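Local coordinates for protein glycoside hydrolase, GH17 family (Formosa sp. Hel1_33_131, PDB 6FCG) that probably hydrolyses internal beta-1,3-glucosidic bonds of laminarin, the storage glucan of marine microalgae, as an endo-acting laminarinase, at residues D63-I68 and V91-T96; N98-I103 and Q155-I160; R269-M274 and E329-N334; G307-S312 and K322-Y327. All blocks are in the same frame, centred on the assembly; numbering follows the deposited sequence.

Contact 1: D63-I68 and V91-T96; sequences DFQPSI and VRLAHT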
# COMPACT_ATOMS: atom_id res chain seq x y z
N ASP A 63 33.49 18.30 9.87
CA ASP A 63 34.19 18.84 11.04
C ASP A 63 35.44 18.03 11.38
O ASP A 63 36.40 18.58 11.85
CB ASP A 63 33.24 18.89 12.25
CG ASP A 63 32.07 19.90 12.06
OD1 ASP A 63 32.05 20.70 11.11
OD2 ASP A 63 31.15 19.88 12.89
N PHE A 64 35.41 16.72 11.13
CA PHE A 64 36.57 15.86 11.25
C PHE A 64 37.38 15.88 9.95
O PHE A 64 37.24 15.01 9.07
CB PHE A 64 36.13 14.42 11.64
CG PHE A 64 35.35 14.32 12.95
CD1 PHE A 64 36.00 14.45 14.18
CD2 PHE A 64 33.96 14.08 12.95
CE1 PHE A 64 35.30 14.34 15.37
CE2 PHE A 64 33.25 13.98 14.13
CZ PHE A 64 33.92 14.10 15.34
N GLN A 65 38.22 16.89 9.83
CA GLN A 65 39.12 17.04 8.67
C GLN A 65 40.17 15.94 8.63
O GLN A 65 40.77 15.65 9.65
CB GLN A 65 39.85 18.39 8.71
CG GLN A 65 38.96 19.59 8.39
CD GLN A 65 38.50 19.61 6.94
OE1 GLN A 65 39.21 19.15 6.04
NE2 GLN A 65 37.29 20.10 6.70
N PRO A 66 40.37 15.32 7.47
CA PRO A 66 41.46 14.38 7.43
C PRO A 66 42.81 15.11 7.54
O PRO A 66 42.94 16.25 7.12
CB PRO A 66 41.29 13.72 6.06
CG PRO A 66 40.71 14.80 5.21
CD PRO A 66 39.82 15.58 6.13
N SER A 67 43.78 14.43 8.12
CA SER A 67 45.14 14.97 8.24
C SER A 67 45.89 14.87 6.90
O SER A 67 45.52 14.08 6.03
CB SER A 67 45.91 14.20 9.33
OG SER A 67 46.24 12.89 8.90
N ILE A 68 46.97 15.62 6.79
CA ILE A 68 47.88 15.53 5.65
C ILE A 68 48.41 14.09 5.48
O ILE A 68 48.48 13.61 4.36
CB ILE A 68 49.01 16.60 5.74
CG1 ILE A 68 48.43 17.99 5.44
CG2 ILE A 68 50.14 16.34 4.76
CD1 ILE A 68 48.96 19.09 6.33
N VAL A 91 36.82 25.57 -1.35
CA VAL A 91 38.04 26.10 -0.73
C VAL A 91 37.75 26.90 0.55
O VAL A 91 38.55 27.71 1.00
CB VAL A 91 38.93 26.87 -1.71
CG1 VAL A 91 39.39 26.00 -2.85
CG2 VAL A 91 38.31 28.15 -2.32
N ARG A 92 36.60 26.63 1.15
CA ARG A 92 36.19 27.22 2.42
C ARG A 92 36.78 26.43 3.59
O ARG A 92 37.32 26.99 4.54
CB ARG A 92 34.66 27.20 2.49
CG ARG A 92 34.00 28.17 3.42
CD ARG A 92 32.51 27.86 3.53
NE ARG A 92 32.28 27.26 4.83
CZ ARG A 92 31.79 26.07 5.08
NH1 ARG A 92 31.39 25.26 4.14
NH2 ARG A 92 31.69 25.69 6.34
N LEU A 93 36.58 25.13 3.58
CA LEU A 93 37.15 24.27 4.56
C LEU A 93 38.57 24.00 4.12
O LEU A 93 38.92 24.20 2.97
CB LEU A 93 36.31 22.99 4.68
CG LEU A 93 34.81 23.17 5.05
CD1 LEU A 93 34.08 21.83 5.13
CD2 LEU A 93 34.61 23.95 6.35
N ALA A 94 39.37 23.50 5.05
CA ALA A 94 40.82 23.29 4.87
C ALA A 94 41.18 22.17 3.88
O ALA A 94 42.30 22.13 3.37
CB ALA A 94 41.46 23.00 6.22
N HIS A 95 40.23 21.24 3.69
CA HIS A 95 40.41 20.03 2.91
C HIS A 95 41.20 20.18 1.59
O HIS A 95 42.15 19.47 1.35
CB HIS A 95 39.01 19.44 2.70
CG HIS A 95 38.96 18.22 1.85
ND1 HIS A 95 38.43 18.22 0.57
CD2 HIS A 95 39.31 16.94 2.11
CE1 HIS A 95 38.49 17.00 0.06
NE2 HIS A 95 39.03 16.21 0.97
N THR A 96 40.81 21.12 0.73
CA THR A 96 41.44 21.26 -0.58
C THR A 96 42.87 21.73 -0.45
O THR A 96 43.76 21.26 -1.14
CB THR A 96 40.64 22.25 -1.43
OG1 THR A 96 39.36 21.65 -1.71
CG2 THR A 96 41.37 22.63 -2.72
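Gln65 lays its amide across Leu93 and His95, and in doing so joins two neighbouring beta-alpha loops of the (beta/alpha)8, or TIM, barrel. Residues 63-68 end the loop that leads from strand 50-53 into helix 68-80; residues 91-96 come after strand 83-87 and enter helix 95-109. The glutamine contributes the most surface. Its chain starts beside its own backbone N (chi1 -72°) and bends again at chi2, which swings the amide over Leu93 and His95. The two ends of that amide meet different things. NE2 rests against the aliphatic part of Leu93, 3.7 Å from its CB, and has its hydrogen bond outside the pair, with the hydroxyl of Tyr57. OE1 sits 3.3 Å from His95 N, but the N-H points poorly and no hydrogen bond results; the same oxygen also lies close to His95 CB.

His95 is the other main contributor. Its ring, turned at 54° to the Gln65 amide plane, is held from several directions: NE2 is hydrogen-bonded to Gly56 N, and the ring of Tyr57 stacks on it, so that Tyr57 both grips the glutamine amide and covers the imidazole. Near this contact Arg92 reaches away to a salt bridge with the C-terminal carboxylate of His430 of a second subunit. Within the pair of loops, Pro66 completes the packing by meeting the edge of the imidazole, its CG lying near the ring plane and 4.0 Å from His95 CD2.

Contact 2: N98-I103 and Q155-I160; sequences NILKAI and QEFPDI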
# COMPACT_ATOMS: atom_id res chain seq x y z
N ASN A 98 44.73 21.29 2.14
CA ASN A 98 45.52 20.18 2.67
C ASN A 98 45.87 19.13 1.61
O ASN A 98 46.93 18.50 1.72
CB ASN A 98 44.84 19.55 3.88
CG ASN A 98 44.80 20.49 5.06
OD1 ASN A 98 45.70 21.31 5.25
ND2 ASN A 98 43.79 20.36 5.87
N ILE A 99 45.02 18.95 0.60
CA ILE A 99 45.33 18.01 -0.47
C ILE A 99 46.52 18.54 -1.25
O ILE A 99 47.44 17.79 -1.58
CB ILE A 99 44.13 17.76 -1.38
CG1 ILE A 99 43.02 17.08 -0.55
CG2 ILE A 99 44.50 16.84 -2.54
CD1 ILE A 99 41.66 17.05 -1.22
N LEU A 100 46.52 19.83 -1.53
CA LEU A 100 47.64 20.45 -2.22
C LEU A 100 48.93 20.31 -1.40
O LEU A 100 49.96 19.96 -1.98
CB LEU A 100 47.33 21.91 -2.54
CG LEU A 100 46.24 22.11 -3.60
CD1 LEU A 100 45.69 23.52 -3.60
CD2 LEU A 100 46.74 21.75 -5.00
N LYS A 101 48.85 20.50 -0.08
CA LYS A 101 50.03 20.31 0.78
C LYS A 101 50.57 18.89 0.72
O LYS A 101 51.80 18.67 0.63
CB LYS A 101 49.75 20.71 2.24
CG LYS A 101 49.76 22.21 2.43
CD LYS A 101 49.26 22.70 3.78
CE LYS A 101 48.96 24.19 3.64
NZ LYS A 101 48.52 24.81 4.90
N ALA A 102 49.64 17.95 0.74
CA ALA A 102 49.94 16.54 0.68
C ALA A 102 50.60 16.17 -0.62
O ALA A 102 51.57 15.42 -0.61
CB ALA A 102 48.67 15.73 0.86
N ILE A 103 50.06 16.67 -1.73
CA ILE A 103 50.63 16.38 -3.03
C ILE A 103 52.03 16.98 -3.10
O ILE A 103 52.95 16.32 -3.58
CB ILE A 103 49.75 16.89 -4.19
CG1 ILE A 103 48.42 16.09 -4.21
CG2 ILE A 103 50.44 16.75 -5.54
CD1 ILE A 103 47.38 16.60 -5.18
N GLN A 155 47.92 30.13 -7.22
CA GLN A 155 49.19 30.84 -7.16
C GLN A 155 50.24 30.12 -6.32
O GLN A 155 51.36 30.03 -6.75
CB GLN A 155 48.99 32.26 -6.64
CG GLN A 155 48.27 33.17 -7.63
CD GLN A 155 47.77 34.49 -7.02
OE1 GLN A 155 47.62 34.62 -5.81
NE2 GLN A 155 47.48 35.45 -7.88
N GLU A 156 49.91 29.66 -5.12
CA GLU A 156 50.89 28.94 -4.31
C GLU A 156 51.26 27.59 -4.93
O GLU A 156 52.37 27.13 -4.73
CB GLU A 156 50.40 28.74 -2.86
CG GLU A 156 51.47 28.26 -1.87
CD GLU A 156 50.95 28.15 -0.41
OE1 GLU A 156 49.79 28.55 -0.11
OE2 GLU A 156 51.68 27.65 0.47
N PHE A 157 50.35 26.96 -5.69
CA PHE A 157 50.59 25.60 -6.21
C PHE A 157 50.32 25.50 -7.70
O PHE A 157 49.58 24.62 -8.16
CB PHE A 157 49.71 24.57 -5.50
CG PHE A 157 49.83 24.58 -4.01
CD1 PHE A 157 49.01 25.38 -3.25
CD2 PHE A 157 50.68 23.70 -3.35
CE1 PHE A 157 49.06 25.37 -1.85
CE2 PHE A 157 50.75 23.68 -1.96
CZ PHE A 157 49.94 24.52 -1.21
N PRO A 158 50.96 26.37 -8.49
CA PRO A 158 50.67 26.38 -9.96
C PRO A 158 51.13 25.11 -10.70
O PRO A 158 50.70 24.87 -11.81
CB PRO A 158 51.47 27.60 -10.44
CG PRO A 158 52.67 27.59 -9.54
CD PRO A 158 52.18 27.11 -8.17
N ASP A 159 52.02 24.34 -10.08
CA ASP A 159 52.50 23.08 -10.65
C ASP A 159 51.47 21.95 -10.53
O ASP A 159 51.65 20.89 -11.15
CB ASP A 159 53.85 22.67 -10.00
CG ASP A 159 53.76 22.43 -8.45
OD1 ASP A 159 53.38 23.37 -7.66
OD2 ASP A 159 54.14 21.30 -8.01
N ILE A 160 50.47 22.13 -9.67
CA ILE A 160 49.44 21.14 -9.39
C ILE A 160 48.08 21.59 -9.89
O ILE A 160 47.39 20.84 -10.59
CB ILE A 160 49.36 20.87 -7.87
CG1 ILE A 160 50.69 20.30 -7.37
CG2 ILE A 160 48.23 19.87 -7.55
CD1 ILE A 160 50.83 20.38 -5.87
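The ring of Phe157 has Leu100 on one face and Glu156 on the other. Leu100 CB stands squarely over the middle, 3.7 Å from the ring centroid and 1° off the ring normal, a CH-pi contact; Glu156 CG, from the residue just before, lies over the opposite face nearer the rim. On the same face as Leu100 CB but off centre, Leu100 O lies 3.8 Å from Phe157 CE2, so the phenyl is laid against the helix backbone as well as against a side chain. Lys101 adds a looser touch, its CG 4.3 Å from Phe157 CZ.

Leu100 fans out from there. Its CG lies beside the backbone N (chi1 -68°), which sends one methyl, CD1, along the ring to Phe157 CD1 and the other, CD2, to Ile160 CG2 at 3.5 Å. The leucine and Ile160 lie alongside, pointing opposite ways. Ile160 reaches further, its CD1 lying 3.7 Å from CG2 of Ile103, one helical turn beyond Leu100. An alanine in place of Phe157 would take away the flat surface under Leu100 CB and is likely to leave a gap between the leucine and the turn, with Leu100 CD1 losing a neighbour.

Below the apolar patch lies strand 116-121: Met117 touches Leu100, Ile103 and Ile160, and its backbone is hydrogen-bonded to that of Ile160. This is packing in the outer layer of a TIM barrel, where helix 95-109 meets the turn that carries helix 143-156 into strand 161-168.

Contact 3: R269-M274 and E329-N334; sequences RIDIAM and EAIFYN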
# COMPACT_ATOMS: atom_id res chain seq x y z
N ARG A 269 21.00 -9.83 -19.73
CA ARG A 269 20.02 -8.83 -19.32
C ARG A 269 20.64 -7.61 -18.62
O ARG A 269 20.27 -6.47 -18.90
CB ARG A 269 18.96 -9.47 -18.44
CG ARG A 269 17.95 -10.23 -19.27
CD ARG A 269 17.57 -11.62 -18.73
NE ARG A 269 16.59 -11.61 -17.70
CZ ARG A 269 16.43 -12.58 -16.78
NH1 ARG A 269 17.15 -13.71 -16.74
NH2 ARG A 269 15.48 -12.37 -15.90
N ILE A 270 21.57 -7.87 -17.70
CA ILE A 270 22.29 -6.80 -17.02
C ILE A 270 23.15 -6.00 -18.01
O ILE A 270 23.08 -4.78 -18.03
CB ILE A 270 23.09 -7.33 -15.80
CG1 ILE A 270 22.11 -7.73 -14.70
CG2 ILE A 270 24.04 -6.27 -15.26
CD1 ILE A 270 22.73 -8.39 -13.50
N ASP A 271 23.95 -6.69 -18.84
CA ASP A 271 24.77 -6.02 -19.85
C ASP A 271 23.97 -5.07 -20.75
O ASP A 271 24.38 -3.93 -20.96
CB ASP A 271 25.51 -7.05 -20.73
CG ASP A 271 26.71 -7.70 -20.03
OD1 ASP A 271 27.29 -7.09 -19.10
OD2 ASP A 271 27.11 -8.83 -20.44
N ILE A 272 22.84 -5.54 -21.26
CA ILE A 272 21.99 -4.75 -22.16
C ILE A 272 21.41 -3.56 -21.44
O ILE A 272 21.36 -2.46 -22.00
CB ILE A 272 20.83 -5.62 -22.74
CG1 ILE A 272 21.38 -6.55 -23.81
CG2 ILE A 272 19.70 -4.80 -23.36
CD1 ILE A 272 20.52 -7.76 -24.05
N ALA A 273 20.95 -3.77 -20.22
CA ALA A 273 20.33 -2.70 -19.45
C ALA A 273 21.37 -1.63 -19.09
O ALA A 273 21.08 -0.43 -19.23
CB ALA A 273 19.69 -3.25 -18.19
N MET A 274 22.54 -2.07 -18.64
CA MET A 274 23.62 -1.18 -18.33
C MET A 274 24.17 -0.44 -19.55
O MET A 274 24.56 0.73 -19.44
CB MET A 274 24.75 -1.89 -17.58
CG MET A 274 24.41 -2.29 -16.15
SD MET A 274 23.62 -0.99 -15.18
CE MET A 274 25.00 0.16 -15.05
N GLU A 329 27.93 -1.09 -10.71
CA GLU A 329 28.87 0.03 -10.61
C GLU A 329 30.09 -0.20 -11.49
O GLU A 329 30.53 0.71 -12.21
CB GLU A 329 29.33 0.25 -9.16
CG GLU A 329 30.36 1.37 -9.04
CD GLU A 329 30.97 1.46 -7.67
OE1 GLU A 329 31.03 2.61 -7.25
OE2 GLU A 329 31.41 0.44 -7.04
N ALA A 330 30.65 -1.39 -11.41
CA ALA A 330 31.79 -1.75 -12.23
C ALA A 330 31.47 -1.67 -13.73
O ALA A 330 32.25 -1.12 -14.51
CB ALA A 330 32.30 -3.14 -11.87
N ILE A 331 30.33 -2.21 -14.13
CA ILE A 331 29.92 -2.12 -15.52
C ILE A 331 29.81 -0.66 -15.98
O ILE A 331 30.31 -0.29 -17.04
CB ILE A 331 28.61 -2.87 -15.77
CG1 ILE A 331 28.84 -4.37 -15.62
CG2 ILE A 331 28.08 -2.57 -17.18
CD1 ILE A 331 27.56 -5.18 -15.49
N PHE A 332 29.19 0.18 -15.16
CA PHE A 332 29.03 1.58 -15.50
C PHE A 332 30.38 2.29 -15.60
O PHE A 332 30.64 2.98 -16.58
CB PHE A 332 28.11 2.29 -14.50
CG PHE A 332 27.76 3.70 -14.90
CD1 PHE A 332 26.89 3.94 -15.95
CD2 PHE A 332 28.30 4.79 -14.23
CE1 PHE A 332 26.56 5.23 -16.33
CE2 PHE A 332 27.97 6.08 -14.59
CZ PHE A 332 27.10 6.30 -15.64
N TYR A 333 31.22 2.10 -14.58
CA TYR A 333 32.55 2.71 -14.53
C TYR A 333 33.35 2.40 -15.81
O TYR A 333 33.91 3.32 -16.43
CB TYR A 333 33.35 2.21 -13.32
CG TYR A 333 34.73 2.78 -13.23
CD1 TYR A 333 34.94 4.09 -12.82
CD2 TYR A 333 35.84 2.00 -13.53
CE1 TYR A 333 36.22 4.61 -12.71
CE2 TYR A 333 37.13 2.50 -13.44
CZ TYR A 333 37.32 3.81 -13.03
OH TYR A 333 38.62 4.26 -12.97
N ASN A 334 33.39 1.13 -16.20
CA ASN A 334 34.12 0.69 -17.40
C ASN A 334 33.53 1.19 -18.70
O ASN A 334 34.29 1.58 -19.59
CB ASN A 334 34.24 -0.84 -17.44
CG ASN A 334 35.09 -1.38 -16.32
OD1 ASN A 334 36.07 -0.77 -15.88
ND2 ASN A 334 34.74 -2.54 -15.84
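Ile331 points into the angle between Ile270 and Met274, two residues one turn apart on the facing helix, and touches each with a different branch. Its CG2, anti to the backbone N, comes up to Met274 CB, the two chains meeting at a slant. Its CG1 arm runs the other way and carries CD1 to Ile270 CG2 at 3.7 Å, roughly at a right angle to the Ile270 side chain. CD1 also passes near the carboxylate of Asp271, at the exposed border of the contact.

Met274 makes the second link. Bends at chi2 (-47°) and chi3 (-68°) fold the chain round so that its terminal CE lies 3.8 Å from Phe332 CB, crossing that side chain at about a right angle. The phenylalanine ring itself turns inward to meet Trp308. On the outer side, Ile270 also packs on Leu415 of a third subunit.

The helix segments cross at an angle of -45°; the bridging between them is mainly apolar and has no hydrogen bond across it. Helix 266-294 comes before strand 301-305 and helix 326-342 after it, so this is the side-by-side packing of successive helices in the outer ring of a (beta/alpha)8 barrel.

Contact 4: G307-S312 and K322-Y327; sequences GWASFS and KATDEY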
# COMPACT_ATOMS: atom_id res chain seq x y z
N GLY A 307 28.49 8.93 -11.85
CA GLY A 307 28.75 7.84 -10.92
C GLY A 307 27.55 6.93 -10.71
O GLY A 307 26.44 7.26 -11.08
N TRP A 308 27.81 5.78 -10.10
CA TRP A 308 26.79 4.76 -9.88
C TRP A 308 27.06 4.06 -8.53
O TRP A 308 28.01 3.32 -8.41
CB TRP A 308 26.86 3.76 -11.03
CG TRP A 308 25.70 2.89 -11.17
CD1 TRP A 308 25.37 1.82 -10.37
CD2 TRP A 308 24.70 2.95 -12.17
NE1 TRP A 308 24.22 1.23 -10.81
CE2 TRP A 308 23.78 1.91 -11.92
CE3 TRP A 308 24.48 3.79 -13.26
CZ2 TRP A 308 22.67 1.68 -12.71
CZ3 TRP A 308 23.37 3.57 -14.05
CH2 TRP A 308 22.48 2.52 -13.77
N ALA A 309 26.21 4.32 -7.54
CA ALA A 309 26.46 3.85 -6.19
C ALA A 309 26.33 2.36 -6.04
O ALA A 309 25.57 1.70 -6.78
CB ALA A 309 25.56 4.58 -5.24
N SER A 310 27.07 1.80 -5.10
CA SER A 310 27.09 0.36 -4.85
C SER A 310 26.03 -0.08 -3.84
O SER A 310 25.85 -1.28 -3.63
CB SER A 310 28.45 -0.09 -4.35
OG SER A 310 28.77 0.48 -3.09
N PHE A 311 25.33 0.86 -3.22
CA PHE A 311 24.28 0.51 -2.28
C PHE A 311 23.26 1.63 -2.14
O PHE A 311 23.62 2.79 -2.21
CB PHE A 311 24.88 0.17 -0.90
CG PHE A 311 23.89 -0.39 0.06
CD1 PHE A 311 23.61 -1.74 0.06
CD2 PHE A 311 23.20 0.44 0.92
CE1 PHE A 311 22.65 -2.27 0.94
CE2 PHE A 311 22.24 -0.08 1.80
CZ PHE A 311 21.97 -1.44 1.81
N SER A 312 21.98 1.27 -1.94
CA SER A 312 20.93 2.24 -1.63
C SER A 312 19.80 1.59 -0.84
O SER A 312 19.28 0.56 -1.25
CB SER A 312 20.30 2.84 -2.90
OG SER A 312 19.22 3.73 -2.57
N LYS A 322 16.45 -1.06 -8.29
CA LYS A 322 17.40 -2.19 -8.42
C LYS A 322 18.71 -1.82 -9.15
O LYS A 322 19.32 -2.66 -9.81
CB LYS A 322 16.77 -3.41 -9.12
CG LYS A 322 15.34 -3.75 -8.75
CD LYS A 322 15.23 -4.45 -7.43
CE LYS A 322 13.83 -5.03 -7.37
NZ LYS A 322 13.33 -5.20 -5.99
N ALA A 323 19.12 -0.57 -9.03
CA ALA A 323 20.31 -0.09 -9.73
C ALA A 323 21.60 -0.34 -8.96
O ALA A 323 22.60 -0.73 -9.53
CB ALA A 323 20.16 1.40 -10.00
N THR A 324 21.56 -0.14 -7.65
CA THR A 324 22.76 -0.08 -6.86
C THR A 324 23.30 -1.43 -6.37
O THR A 324 22.63 -2.13 -5.64
CB THR A 324 22.55 0.79 -5.63
OG1 THR A 324 21.43 0.31 -4.88
CG2 THR A 324 22.30 2.22 -6.05
N ASP A 325 24.53 -1.74 -6.78
CA ASP A 325 25.36 -2.84 -6.26
C ASP A 325 26.75 -2.72 -6.92
O ASP A 325 26.89 -1.99 -7.91
CB ASP A 325 24.73 -4.23 -6.52
CG ASP A 325 24.51 -4.50 -8.00
OD1 ASP A 325 25.52 -4.63 -8.73
OD2 ASP A 325 23.32 -4.59 -8.42
N GLU A 326 27.74 -3.45 -6.42
CA GLU A 326 29.10 -3.29 -6.90
C GLU A 326 29.34 -3.77 -8.33
O GLU A 326 30.28 -3.29 -9.01
CB GLU A 326 30.08 -3.99 -5.98
CG GLU A 326 30.17 -3.33 -4.61
CD GLU A 326 31.21 -3.95 -3.69
OE1 GLU A 326 32.12 -4.65 -4.17
OE2 GLU A 326 31.11 -3.71 -2.47
N TYR A 327 28.51 -4.71 -8.79
CA TYR A 327 28.63 -5.26 -10.14
C TYR A 327 28.18 -4.24 -11.17
O TYR A 327 28.87 -3.98 -12.16
CB TYR A 327 27.83 -6.57 -10.25
CG TYR A 327 27.95 -7.30 -11.57
CD1 TYR A 327 29.19 -7.69 -12.07
CD2 TYR A 327 26.82 -7.68 -12.28
CE1 TYR A 327 29.30 -8.39 -13.26
CE2 TYR A 327 26.92 -8.40 -13.47
CZ TYR A 327 28.17 -8.75 -13.95
OH TYR A 327 28.26 -9.45 -15.12
O HOH W 1 21.65 -1.58 -2.53
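Trp308 and Ala323 form the tight, buried end of this contact. The indole NE1 gives a hydrogen bond to Ala323 O, 2.8 Å long and nearly straight at 165°; the oxygen lies in the ring plane, whereas the donor stands well above the carbonyl plane. With CG anti to the backbone N (chi1 -164°), the indole also brings CZ2 to Ala323 CB, 3.7 Å away. A leucine at Trp308 would remove the N-H and probably leave the Ala323 carbonyl without this partner.

Next along, Thr324 and Asp325 are close-packed against backbone: Thr324 CA lies 3.3 Å from Ala309 O, and Asp325 CA has a similar CA-H...O contact with Ser310 O. Asp325 N-caps helix 326-342, its OD1 accepting from Lys328 N and, weakly, Tyr327 N. Ser310 CB rests on Glu326 CG, its hydroxyl being bonded to Lys380.

Toward Phe311, which is exposed, the fit is looser, and a water takes over: it accepts from Ser312 N at 2.9 Å and gives a weak bond to Thr324 O.

This turn follows strand 301-305, the position that carries the catalytic nucleophile in GH17 relatives; helices 244-250 and 266-294 pack on Trp308, and helix 326-342 also touches it through Lys328 and Phe332.

In the fold
The four contacts fall into two groups on the barrel. Contacts 1 and 2 share helix 95-109 and touch through Ile68, which packs on Asn98 and Ala102; contacts 3 and 4 share helix 326-342, with Trp308 meeting Met274 and Phe332. The centres of contacts 2 and 3 are about 36 Å apart, across the chain's centre. Contacts 2 and 3 are buried and mainly apolar, with no hydrogen bond between their segments, as befits helices of the outer layer. Contact 1, only partly buried, mixes an amide with hydrocarbon, and its hydrogen bonds go to other loop residues. Contact 4, also buried, is the one with a direct hydrogen bond between its segments.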